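Local coordinates for protein EmrA (Aquifex aeolicus, PDB 4TKO) that serves as the periplasmic adaptor of a major facilitator superfamily multidrug efflux pump and probably helps to move xenobiotics out of the cell, at residues 256-267 against 320-328; 269-280 against 340-349. All coordinates share one frame; numbering follows the deposited sequence.

Contact 1: residues 256-267 against 320-328; sequences FYVEVLLEETKL and QRIPVKIKI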
loop_
_atom_site.group_PDB
_atom_site.type_symbol
_atom_site.label_atom_id
_atom_site.label_comp_id
_atom_site.label_asym_id
_atom_site.label_seq_id
_atom_site.Cartn_x
_atom_site.Cartn_y
_atom_site.Cartn_z
ATOM N N PHE A 256 -18.765 -11.198 37.484
ATOM C CA PHE A 256 -18.899 -12.031 38.670
ATOM C C PHE A 256 -20.178 -11.814 39.502
ATOM O O PHE A 256 -20.640 -10.676 39.735
ATOM C CB PHE A 256 -17.701 -11.816 39.589
ATOM C CG PHE A 256 -16.430 -12.430 39.104
ATOM C CD1 PHE A 256 -16.345 -13.797 38.870
ATOM C CD2 PHE A 256 -15.296 -11.647 38.923
ATOM C CE1 PHE A 256 -15.147 -14.382 38.444
ATOM C CE2 PHE A 256 -14.097 -12.224 38.511
ATOM C CZ PHE A 256 -14.025 -13.597 38.266
ATOM N N TYR A 257 -20.734 -12.933 39.956
ATOM C CA TYR A 257 -21.804 -12.936 40.934
ATOM C C TYR A 257 -21.637 -14.133 41.842
ATOM O O TYR A 257 -20.819 -15.026 41.582
ATOM C CB TYR A 257 -23.181 -12.968 40.280
ATOM C CG TYR A 257 -23.458 -14.221 39.487
ATOM C CD1 TYR A 257 -22.881 -14.408 38.243
ATOM C CD2 TYR A 257 -24.315 -15.208 39.967
ATOM C CE1 TYR A 257 -23.132 -15.526 37.503
ATOM C CE2 TYR A 257 -24.573 -16.348 39.219
ATOM C CZ TYR A 257 -23.972 -16.496 37.984
ATOM O OH TYR A 257 -24.197 -17.608 37.208
ATOM N N VAL A 258 -22.403 -14.147 42.924
ATOM C CA VAL A 258 -22.361 -15.281 43.823
ATOM C C VAL A 258 -23.641 -16.051 43.654
ATOM O O VAL A 258 -24.726 -15.455 43.526
ATOM C CB VAL A 258 -22.178 -14.851 45.276
ATOM C CG1 VAL A 258 -22.320 -16.044 46.201
ATOM C CG2 VAL A 258 -20.823 -14.192 45.443
ATOM N N GLU A 259 -23.503 -17.370 43.587
ATOM C CA GLU A 259 -24.656 -18.238 43.480
ATOM C C GLU A 259 -24.783 -19.021 44.764
ATOM O O GLU A 259 -23.840 -19.682 45.225
ATOM C CB GLU A 259 -24.543 -19.175 42.282
ATOM C CG GLU A 259 -25.791 -20.038 42.051
ATOM C CD GLU A 259 -25.493 -21.358 41.322
ATOM O OE1 GLU A 259 -26.331 -21.786 40.496
ATOM O OE2 GLU A 259 -24.430 -21.975 41.577
ATOM N N VAL A 260 -25.962 -18.936 45.343
ATOM C CA VAL A 260 -26.217 -19.572 46.620
ATOM C C VAL A 260 -27.310 -20.609 46.446
ATOM O O VAL A 260 -28.337 -20.331 45.821
ATOM C CB VAL A 260 -26.605 -18.520 47.671
ATOM C CG1 VAL A 260 -26.998 -19.166 48.958
ATOM C CG2 VAL A 260 -25.425 -17.588 47.900
ATOM N N LEU A 261 -27.059 -21.816 46.946
ATOM C CA LEU A 261 -28.081 -22.873 46.945
ATOM C C LEU A 261 -28.766 -22.914 48.297
ATOM O O LEU A 261 -28.210 -23.435 49.269
ATOM C CB LEU A 261 -27.475 -24.241 46.625
ATOM C CG LEU A 261 -26.977 -24.267 45.193
ATOM C CD1 LEU A 261 -26.621 -25.664 44.785
ATOM C CD2 LEU A 261 -28.040 -23.664 44.274
ATOM N N LEU A 262 -29.968 -22.357 48.362
ATOM C CA LEU A 262 -30.641 -22.164 49.643
ATOM C C LEU A 262 -31.710 -23.220 49.913
ATOM O O LEU A 262 -32.573 -23.466 49.060
ATOM C CB LEU A 262 -31.266 -20.766 49.686
ATOM C CG LEU A 262 -31.435 -20.160 51.077
ATOM C CD1 LEU A 262 -30.385 -20.716 52.027
ATOM C CD2 LEU A 262 -31.310 -18.659 50.978
ATOM N N GLU A 263 -31.654 -23.837 51.096
ATOM C CA GLU A 263 -32.713 -24.763 51.523
ATOM C C GLU A 263 -34.057 -24.040 51.448
ATOM O O GLU A 263 -34.149 -22.861 51.798
ATOM C CB GLU A 263 -32.440 -25.286 52.932
ATOM C CG GLU A 263 -30.949 -25.505 53.212
ATOM C CD GLU A 263 -30.681 -26.333 54.468
ATOM O OE1 GLU A 263 -31.649 -26.648 55.195
ATOM O OE2 GLU A 263 -29.501 -26.673 54.726
ATOM N N GLU A 264 -35.089 -24.718 50.949
ATOM C CA GLU A 264 -36.358 -24.037 50.680
ATOM C C GLU A 264 -36.979 -23.532 51.970
ATOM O O GLU A 264 -37.682 -22.514 51.988
ATOM C CB GLU A 264 -37.339 -24.960 49.958
ATOM C CG GLU A 264 -38.671 -24.288 49.613
ATOM C CD GLU A 264 -39.670 -25.241 48.978
ATOM O OE1 GLU A 264 -39.237 -26.237 48.348
ATOM O OE2 GLU A 264 -40.889 -24.990 49.119
ATOM N N THR A 265 -36.696 -24.266 53.044
ATOM C CA THR A 265 -37.197 -23.954 54.366
ATOM C C THR A 265 -36.704 -22.573 54.806
ATOM O O THR A 265 -37.507 -21.725 55.206
ATOM C CB THR A 265 -36.784 -25.047 55.389
ATOM O OG1 THR A 265 -37.655 -25.002 56.521
ATOM C CG2 THR A 265 -35.339 -24.878 55.852
ATOM N N LYS A 266 -35.401 -22.323 54.704
ATOM C CA LYS A 266 -34.862 -21.051 55.163
ATOM C C LYS A 266 -34.986 -19.983 54.100
ATOM O O LYS A 266 -34.202 -19.048 54.069
ATOM C CB LYS A 266 -33.402 -21.184 55.603
ATOM C CG LYS A 266 -32.625 -22.258 54.916
ATOM C CD LYS A 266 -31.148 -22.206 55.294
ATOM C CE LYS A 266 -30.880 -22.730 56.687
ATOM N NZ LYS A 266 -29.406 -22.837 56.946
ATOM N N LEU A 267 -35.986 -20.098 53.242
ATOM C CA LEU A 267 -36.178 -19.091 52.212
ATOM C C LEU A 267 -37.322 -18.153 52.569
ATOM O O LEU A 267 -37.676 -17.267 51.787
ATOM C CB LEU A 267 -36.437 -19.759 50.863
ATOM C CG LEU A 267 -36.359 -18.837 49.641
ATOM C CD1 LEU A 267 -35.440 -19.443 48.604
ATOM C CD2 LEU A 267 -37.744 -18.566 49.048
ATOM N N GLN A 320 -33.612 -30.152 49.765
ATOM C CA GLN A 320 -34.080 -29.726 48.433
ATOM C C GLN A 320 -33.850 -28.213 48.164
ATOM O O GLN A 320 -34.743 -27.378 48.355
ATOM C CB GLN A 320 -35.564 -30.083 48.259
ATOM C CG GLN A 320 -36.554 -29.332 49.166
ATOM C CD GLN A 320 -36.432 -29.687 50.649
ATOM O OE1 GLN A 320 -36.254 -30.854 51.020
ATOM N NE2 GLN A 320 -36.535 -28.671 51.503
ATOM N N ARG A 321 -32.650 -27.883 47.682
ATOM C CA ARG A 321 -32.136 -26.510 47.714
ATOM C C ARG A 321 -32.567 -25.647 46.526
ATOM O O ARG A 321 -32.826 -26.143 45.442
ATOM C CB ARG A 321 -30.599 -26.541 47.814
ATOM C CG ARG A 321 -30.057 -27.171 49.108
ATOM C CD ARG A 321 -28.620 -27.655 48.981
ATOM N NE ARG A 321 -27.937 -27.761 50.272
ATOM C CZ ARG A 321 -27.716 -26.731 51.095
ATOM N NH1 ARG A 321 -28.139 -25.517 50.770
ATOM N NH2 ARG A 321 -27.082 -26.909 52.251
ATOM N N ILE A 322 -32.645 -24.341 46.736
ATOM C CA ILE A 322 -33.060 -23.423 45.681
ATOM C C ILE A 322 -31.951 -22.424 45.320
ATOM O O ILE A 322 -31.451 -21.696 46.178
ATOM C CB ILE A 322 -34.333 -22.665 46.093
ATOM C CG1 ILE A 322 -35.541 -23.592 45.985
ATOM C CG2 ILE A 322 -34.561 -21.441 45.210
ATOM C CD1 ILE A 322 -36.793 -22.902 45.461
ATOM N N PRO A 323 -31.565 -22.384 44.037
ATOM C CA PRO A 323 -30.528 -21.459 43.572
ATOM C C PRO A 323 -30.973 -20.002 43.667
ATOM O O PRO A 323 -32.016 -19.603 43.122
ATOM C CB PRO A 323 -30.318 -21.863 42.105
ATOM C CG PRO A 323 -30.946 -23.164 41.962
ATOM C CD PRO A 323 -32.071 -23.211 42.939
ATOM N N VAL A 324 -30.168 -19.213 44.365
ATOM C CA VAL A 324 -30.415 -17.784 44.464
ATOM C C VAL A 324 -29.190 -17.049 43.964
ATOM O O VAL A 324 -28.057 -17.356 44.356
ATOM C CB VAL A 324 -30.740 -17.337 45.905
ATOM C CG1 VAL A 324 -31.140 -15.870 45.915
ATOM C CG2 VAL A 324 -31.859 -18.180 46.477
ATOM N N LYS A 325 -29.434 -16.092 43.079
ATOM C CA LYS A 325 -28.376 -15.325 42.448
ATOM C C LYS A 325 -28.175 -14.005 43.176
ATOM O O LYS A 325 -29.130 -13.260 43.415
ATOM C CB LYS A 325 -28.704 -15.073 40.970
ATOM C CG LYS A 325 -27.519 -14.623 40.146
ATOM C CD LYS A 325 -27.936 -14.123 38.776
ATOM C CE LYS A 325 -26.792 -13.395 38.063
ATOM N NZ LYS A 325 -27.251 -12.737 36.802
ATOM N N ILE A 326 -26.927 -13.713 43.518
ATOM C CA ILE A 326 -26.600 -12.474 44.204
ATOM C C ILE A 326 -25.685 -11.547 43.392
ATOM O O ILE A 326 -24.570 -11.937 43.018
ATOM C CB ILE A 326 -25.932 -12.797 45.530
ATOM C CG1 ILE A 326 -26.924 -13.527 46.430
ATOM C CG2 ILE A 326 -25.370 -11.526 46.177
ATOM C CD1 ILE A 326 -26.251 -14.285 47.524
ATOM N N LYS A 327 -26.157 -10.334 43.121
ATOM C CA LYS A 327 -25.330 -9.299 42.482
ATOM C C LYS A 327 -24.435 -8.589 43.494
ATOM O O LYS A 327 -24.896 -8.181 44.568
ATOM C CB LYS A 327 -26.193 -8.260 41.768
ATOM C CG LYS A 327 -25.429 -6.989 41.431
ATOM C CD LYS A 327 -26.015 -6.215 40.246
ATOM C CE LYS A 327 -27.168 -5.305 40.643
ATOM N NZ LYS A 327 -27.517 -4.341 39.548
ATOM N N ILE A 328 -23.155 -8.446 43.147
ATOM C CA ILE A 328 -22.183 -7.836 44.055
ATOM C C ILE A 328 -22.190 -6.321 43.976
ATOM O O ILE A 328 -22.258 -5.742 42.890
ATOM C CB ILE A 328 -20.786 -8.318 43.750
ATOM C CG1 ILE A 328 -20.808 -9.830 43.542
ATOM C CG2 ILE A 328 -19.824 -7.860 44.837
ATOM C CD1 ILE A 328 -19.447 -10.431 43.280
#

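Contact 2: residues 269-280 against 340-349; sequences GVKVGNKAYVRL and MGGEVEIRRT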
loop_
_atom_site.group_PDB
_atom_site.type_symbol
_atom_site.label_atom_id
_atom_site.label_comp_id
_atom_site.label_asym_id
_atom_site.label_seq_id
_atom_site.Cartn_x
_atom_site.Cartn_y
_atom_site.Cartn_z
ATOM N N GLY A 269 -38.429 -15.358 54.279
ATOM C CA GLY A 269 -38.607 -13.935 54.040
ATOM C C GLY A 269 -37.676 -13.325 53.011
ATOM O O GLY A 269 -37.505 -12.102 52.967
ATOM N N VAL A 270 -37.078 -14.182 52.183
ATOM C CA VAL A 270 -36.092 -13.762 51.195
ATOM C C VAL A 270 -36.742 -13.294 49.888
ATOM O O VAL A 270 -37.733 -13.858 49.434
ATOM C CB VAL A 270 -35.119 -14.897 50.887
ATOM C CG1 VAL A 270 -34.177 -14.497 49.768
ATOM C CG2 VAL A 270 -34.339 -15.280 52.128
ATOM N N LYS A 271 -36.162 -12.281 49.265
ATOM C CA LYS A 271 -36.819 -11.668 48.128
ATOM C C LYS A 271 -35.867 -10.802 47.293
ATOM O O LYS A 271 -34.917 -10.219 47.813
ATOM C CB LYS A 271 -38.007 -10.851 48.636
ATOM C CG LYS A 271 -38.663 -9.949 47.611
ATOM C CD LYS A 271 -38.496 -8.478 47.999
ATOM C CE LYS A 271 -38.971 -8.203 49.423
ATOM N NZ LYS A 271 -38.605 -6.821 49.841
ATOM N N VAL A 272 -36.112 -10.742 45.990
ATOM C CA VAL A 272 -35.293 -9.911 45.123
ATOM C C VAL A 272 -35.204 -8.507 45.691
ATOM O O VAL A 272 -36.209 -7.915 46.081
ATOM C CB VAL A 272 -35.844 -9.844 43.683
ATOM C CG1 VAL A 272 -35.134 -8.760 42.904
ATOM C CG2 VAL A 272 -35.694 -11.190 42.990
ATOM N N GLY A 273 -33.988 -7.990 45.755
ATOM C CA GLY A 273 -33.753 -6.654 46.263
ATOM C C GLY A 273 -33.075 -6.660 47.617
ATOM O O GLY A 273 -32.500 -5.651 48.043
ATOM N N ASN A 274 -33.125 -7.804 48.292
ATOM C CA ASN A 274 -32.642 -7.866 49.659
ATOM C C ASN A 274 -31.134 -7.847 49.747
ATOM O O ASN A 274 -30.449 -8.399 48.898
ATOM C CB ASN A 274 -33.193 -9.105 50.365
ATOM C CG ASN A 274 -34.644 -8.937 50.774
ATOM O OD1 ASN A 274 -35.396 -8.183 50.151
ATOM N ND2 ASN A 274 -35.037 -9.622 51.834
ATOM N N LYS A 275 -30.625 -7.186 50.783
ATOM C CA LYS A 275 -29.190 -7.144 51.055
ATOM C C LYS A 275 -28.654 -8.544 51.218
ATOM O O LYS A 275 -29.405 -9.469 51.507
ATOM C CB LYS A 275 -28.885 -6.331 52.319
ATOM C CG LYS A 275 -28.590 -4.858 52.068
ATOM C CD LYS A 275 -27.321 -4.717 51.251
ATOM C CE LYS A 275 -26.631 -3.394 51.499
ATOM N NZ LYS A 275 -25.333 -3.372 50.767
ATOM N N ALA A 276 -27.352 -8.696 51.035
ATOM C CA ALA A 276 -26.708 -9.970 51.270
ATOM C C ALA A 276 -25.246 -9.722 51.538
ATOM O O ALA A 276 -24.701 -8.692 51.133
ATOM C CB ALA A 276 -26.892 -10.894 50.088
ATOM N N TYR A 277 -24.610 -10.684 52.200
ATOM C CA TYR A 277 -23.265 -10.509 52.724
ATOM C C TYR A 277 -22.439 -11.776 52.555
ATOM O O TYR A 277 -22.821 -12.848 53.018
ATOM C CB TYR A 277 -23.345 -10.086 54.191
ATOM C CG TYR A 277 -24.107 -8.779 54.336
ATOM C CD1 TYR A 277 -23.491 -7.569 54.057
ATOM C CD2 TYR A 277 -25.453 -8.757 54.698
ATOM C CE1 TYR A 277 -24.178 -6.374 54.158
ATOM C CE2 TYR A 277 -26.148 -7.558 54.802
ATOM C CZ TYR A 277 -25.500 -6.372 54.531
ATOM O OH TYR A 277 -26.168 -5.178 54.633
ATOM N N VAL A 278 -21.300 -11.643 51.885
ATOM C CA VAL A 278 -20.520 -12.801 51.492
ATOM C C VAL A 278 -19.136 -12.805 52.104
ATOM O O VAL A 278 -18.412 -11.824 52.016
ATOM C CB VAL A 278 -20.360 -12.872 49.956
ATOM C CG1 VAL A 278 -19.805 -14.222 49.553
ATOM C CG2 VAL A 278 -21.684 -12.614 49.264
ATOM N N ARG A 279 -18.765 -13.922 52.712
ATOM C CA ARG A 279 -17.419 -14.085 53.227
ATOM C C ARG A 279 -16.795 -15.312 52.599
ATOM O O ARG A 279 -17.170 -16.442 52.899
ATOM C CB ARG A 279 -17.429 -14.215 54.751
ATOM C CG ARG A 279 -18.279 -13.169 55.457
ATOM C CD ARG A 279 -18.336 -13.425 56.942
ATOM N NE ARG A 279 -17.001 -13.362 57.522
ATOM C CZ ARG A 279 -16.728 -13.571 58.802
ATOM N NH1 ARG A 279 -17.704 -13.868 59.650
ATOM N NH2 ARG A 279 -15.475 -13.486 59.226
ATOM N N LEU A 280 -15.829 -15.077 51.726
ATOM C CA LEU A 280 -15.132 -16.149 51.037
ATOM C C LEU A 280 -13.948 -16.642 51.858
ATOM O O LEU A 280 -13.196 -15.858 52.431
ATOM C CB LEU A 280 -14.666 -15.663 49.651
ATOM C CG LEU A 280 -15.834 -15.069 48.849
ATOM C CD1 LEU A 280 -15.376 -14.258 47.654
ATOM C CD2 LEU A 280 -16.782 -16.161 48.428
ATOM N N MET A 340 -14.946 -20.159 43.989
ATOM C CA MET A 340 -14.702 -19.833 45.387
ATOM C C MET A 340 -15.947 -20.064 46.236
ATOM O O MET A 340 -17.064 -19.751 45.821
ATOM C CB MET A 340 -14.236 -18.382 45.524
ATOM C CG MET A 340 -12.744 -18.186 45.307
ATOM S SD MET A 340 -12.223 -16.478 45.557
ATOM C CE MET A 340 -13.683 -15.595 45.011
ATOM N N GLY A 341 -15.743 -20.610 47.430
ATOM C CA GLY A 341 -16.819 -20.810 48.380
ATOM C C GLY A 341 -16.661 -19.961 49.631
ATOM O O GLY A 341 -15.771 -19.117 49.736
ATOM N N GLY A 342 -17.533 -20.198 50.596
ATOM C CA GLY A 342 -17.549 -19.420 51.815
ATOM C C GLY A 342 -18.912 -19.471 52.467
ATOM O O GLY A 342 -19.561 -20.504 52.463
ATOM N N GLU A 343 -19.352 -18.342 53.003
ATOM C CA GLU A 343 -20.555 -18.294 53.819
ATOM C C GLU A 343 -21.333 -17.082 53.407
ATOM O O GLU A 343 -20.726 -16.059 53.070
ATOM C CB GLU A 343 -20.193 -18.237 55.293
ATOM C CG GLU A 343 -21.334 -18.490 56.246
ATOM C CD GLU A 343 -20.835 -18.765 57.660
ATOM O OE1 GLU A 343 -20.521 -19.943 57.949
ATOM O OE2 GLU A 343 -20.748 -17.808 58.470
ATOM N N VAL A 344 -22.660 -17.184 53.416
ATOM C CA VAL A 344 -23.490 -16.083 52.947
ATOM C C VAL A 344 -24.686 -15.847 53.832
ATOM O O VAL A 344 -25.326 -16.792 54.264
ATOM C CB VAL A 344 -23.980 -16.311 51.510
ATOM C CG1 VAL A 344 -25.148 -15.389 51.177
ATOM C CG2 VAL A 344 -22.869 -16.047 50.552
ATOM N N GLU A 345 -24.976 -14.575 54.106
ATOM C CA GLU A 345 -26.123 -14.213 54.928
ATOM C C GLU A 345 -27.056 -13.329 54.133
ATOM O O GLU A 345 -26.641 -12.285 53.624
ATOM C CB GLU A 345 -25.681 -13.510 56.212
ATOM C CG GLU A 345 -24.864 -14.412 57.142
ATOM C CD GLU A 345 -24.565 -13.769 58.491
ATOM O OE1 GLU A 345 -25.044 -12.643 58.720
ATOM O OE2 GLU A 345 -23.857 -14.389 59.320
ATOM N N ILE A 346 -28.314 -13.735 53.999
ATOM C CA ILE A 346 -29.270 -12.887 53.288
ATOM C C ILE A 346 -30.313 -12.323 54.246
ATOM O O ILE A 346 -30.776 -13.001 55.163
ATOM C CB ILE A 346 -29.973 -13.637 52.157
ATOM C CG1 ILE A 346 -28.965 -14.439 51.339
ATOM C CG2 ILE A 346 -30.671 -12.663 51.247
ATOM C CD1 ILE A 346 -29.591 -15.192 50.175
ATOM N N ARG A 347 -30.701 -11.100 54.000
ATOM C CA ARG A 347 -31.641 -10.416 54.840
ATOM C C ARG A 347 -33.090 -10.747 54.540
ATOM O O ARG A 347 -33.582 -10.531 53.463
ATOM C CB ARG A 347 -31.402 -8.927 54.720
ATOM C CG ARG A 347 -32.343 -8.069 55.519
ATOM C CD ARG A 347 -32.331 -8.411 56.990
ATOM N NE ARG A 347 -32.087 -7.233 57.791
ATOM C CZ ARG A 347 -32.835 -6.840 58.801
ATOM N NH1 ARG A 347 -33.888 -7.537 59.154
ATOM N NH2 ARG A 347 -32.514 -5.745 59.455
ATOM N N ARG A 348 -33.779 -11.286 55.542
ATOM C CA ARG A 348 -35.211 -11.542 55.439
ATOM C C ARG A 348 -36.027 -10.255 55.597
ATOM O O ARG A 348 -35.502 -9.223 56.004
ATOM C CB ARG A 348 -35.641 -12.565 56.483
ATOM C CG ARG A 348 -35.108 -13.951 56.231
ATOM C CD ARG A 348 -35.816 -14.944 57.124
ATOM N NE ARG A 348 -35.417 -16.320 56.867
ATOM C CZ ARG A 348 -34.519 -16.978 57.596
ATOM N NH1 ARG A 348 -33.937 -16.369 58.623
ATOM N NH2 ARG A 348 -34.208 -18.237 57.300
ATOM N N THR A 349 -37.312 -10.313 55.268
ATOM C CA THR A 349 -38.181 -9.150 55.430
ATOM C C THR A 349 -39.503 -9.525 56.098
ATOM O O THR A 349 -40.184 -8.672 56.672
ATOM C CB THR A 349 -38.472 -8.481 54.085
ATOM O OG1 THR A 349 -37.243 -8.290 53.375
ATOM C CG2 THR A 349 -39.147 -7.135 54.307
#

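Contact 1: residues 256-267 against 320-328
Lys325 reaches the Tyr257 ring from beside its CD2-CE2 side, the two side chains crossing at about a right angle. Beyond CB, CG is anti to the backbone N (chi1 -164°), and the rest of the chain is extended, a course that carries its end over the ring. CG, still outside the rim, is 3.3 Å from Tyr257 CD2, and CD passes 4.0 Å from that same CD2. CE then stands over the face, 3.7 Å from the centroid of the Tyr257 ring, a CH-pi contact displaced toward the rim. At the tip, NZ of Lys325 is 4.8 Å from the Tyr257 centroid and 6° off the ring normal, which defines a cation-pi interaction; the same ammonium forms a salt bridge with Asp18, on strand 7-24.

The backbones of 256-263 and 321-328 run antiparallel at 146°. Three hydrogen-bonded pairs join them, Val258 with Ile326, Val260 with Val324 and Leu262 with Ile322; in the middle one, Val260 N lies 2.8 Å from Val324 O. The side chains of these pairs share one face, where Val260 CG2 meets Ile326 CD1 at 3.4 Å. On the other face, Leu261 brings CD2 to 3.6 Å from Pro323 CB. Near the far end, Glu263 and Arg321 lie side by side, pointing the same way. Glu263 OE2 is 3.5 Å from Arg321 NH2, but the oxygen lies well out of the guanidinium plane and the two flat groups are nearly perpendicular, so the bridge rests on charge without a directed N-H.

One face is thus aliphatic and largely buried toward strand 342-347; the other is mixed and partly exposed, with Tyr257, Glu259 and Lys325 alongside Leu261 and Pro323. This is as expected of adjacent strands in a barrel wall, in agreement with the AaeA-like beta-barrel family to which the region belongs.

Contact 2: residues 269-280 against 340-349
Strands 275-280 and 342-347 run antiparallel, their axes 4.7 Å apart at closest approach and 170° between directions. Tyr277 with Glu345 and Arg279 with Glu343 are the hydrogen-bonded pairs; Arg279 N to Glu343 O spans 2.9 Å and is almost straight. Arg347 N prolongs the ladder to Lys275 O at 3.2 Å. Beyond it, a type II turn from Lys271 to Asn274 leads into the first strand.

Asn274 ties that turn to the end of the second segment. With CG beside the backbone N (chi1 -77°), its amide is directed at the C-terminal end of 340-349, and ND2 donates to Thr349 OG1 at 3.0 Å, the hydroxyl lying 27° out of the amide plane. Thr349 is poorly ordered, so this bond deserves caution; a second one from the same ND2 to Arg347 O is modelled too short for its length to be trusted.

The paired strands are part of the wall of an antiparallel beta barrel, and the pairs Ala276 with Ile346 and Val278 with Val344 turn their apolar groups to its inside. Val278 and Val344 lie side by side, pointing the same way, with CG1 of the former 3.7 Å from CG2 of the latter. Nearer the turn, Val270 CG1 approaches Ile346 CG2 at 4.2 Å, and Ile346 also packs on Val292 of strand 288-295. At the other end, Leu280, paired with Gly342, crosses Met340 at about a right angle, Leu280 CD1 touching Met340 CE. Tyr277, Arg279, Glu343 and Glu345 occupy the opposite face, where Tyr277 also packs on Leu287 and Glu289.

In the fold
The two contacts have centres about 8 Å apart and alternate along the chain: 256-267, 269-280, 320-328, then 340-349. Their strands belong to one sheet. Strand 7-24 pairs with both 256-263 and 342-347, while strand 288-295 pairs with both 275-280 and 321-330, so these six strands follow one another in a closed ring, the evidence for a barrel. Contacts 1 and 2 are thus strand pairs on opposite parts of the ring, meeting across its interior where Val260 and Ile326 pack on Val344 and Leu262 on Ile346. Their centres lie about 58 and 60 Å from the centre of the chain, at the end of the elongated adaptor remote from the tip of its helical hairpin.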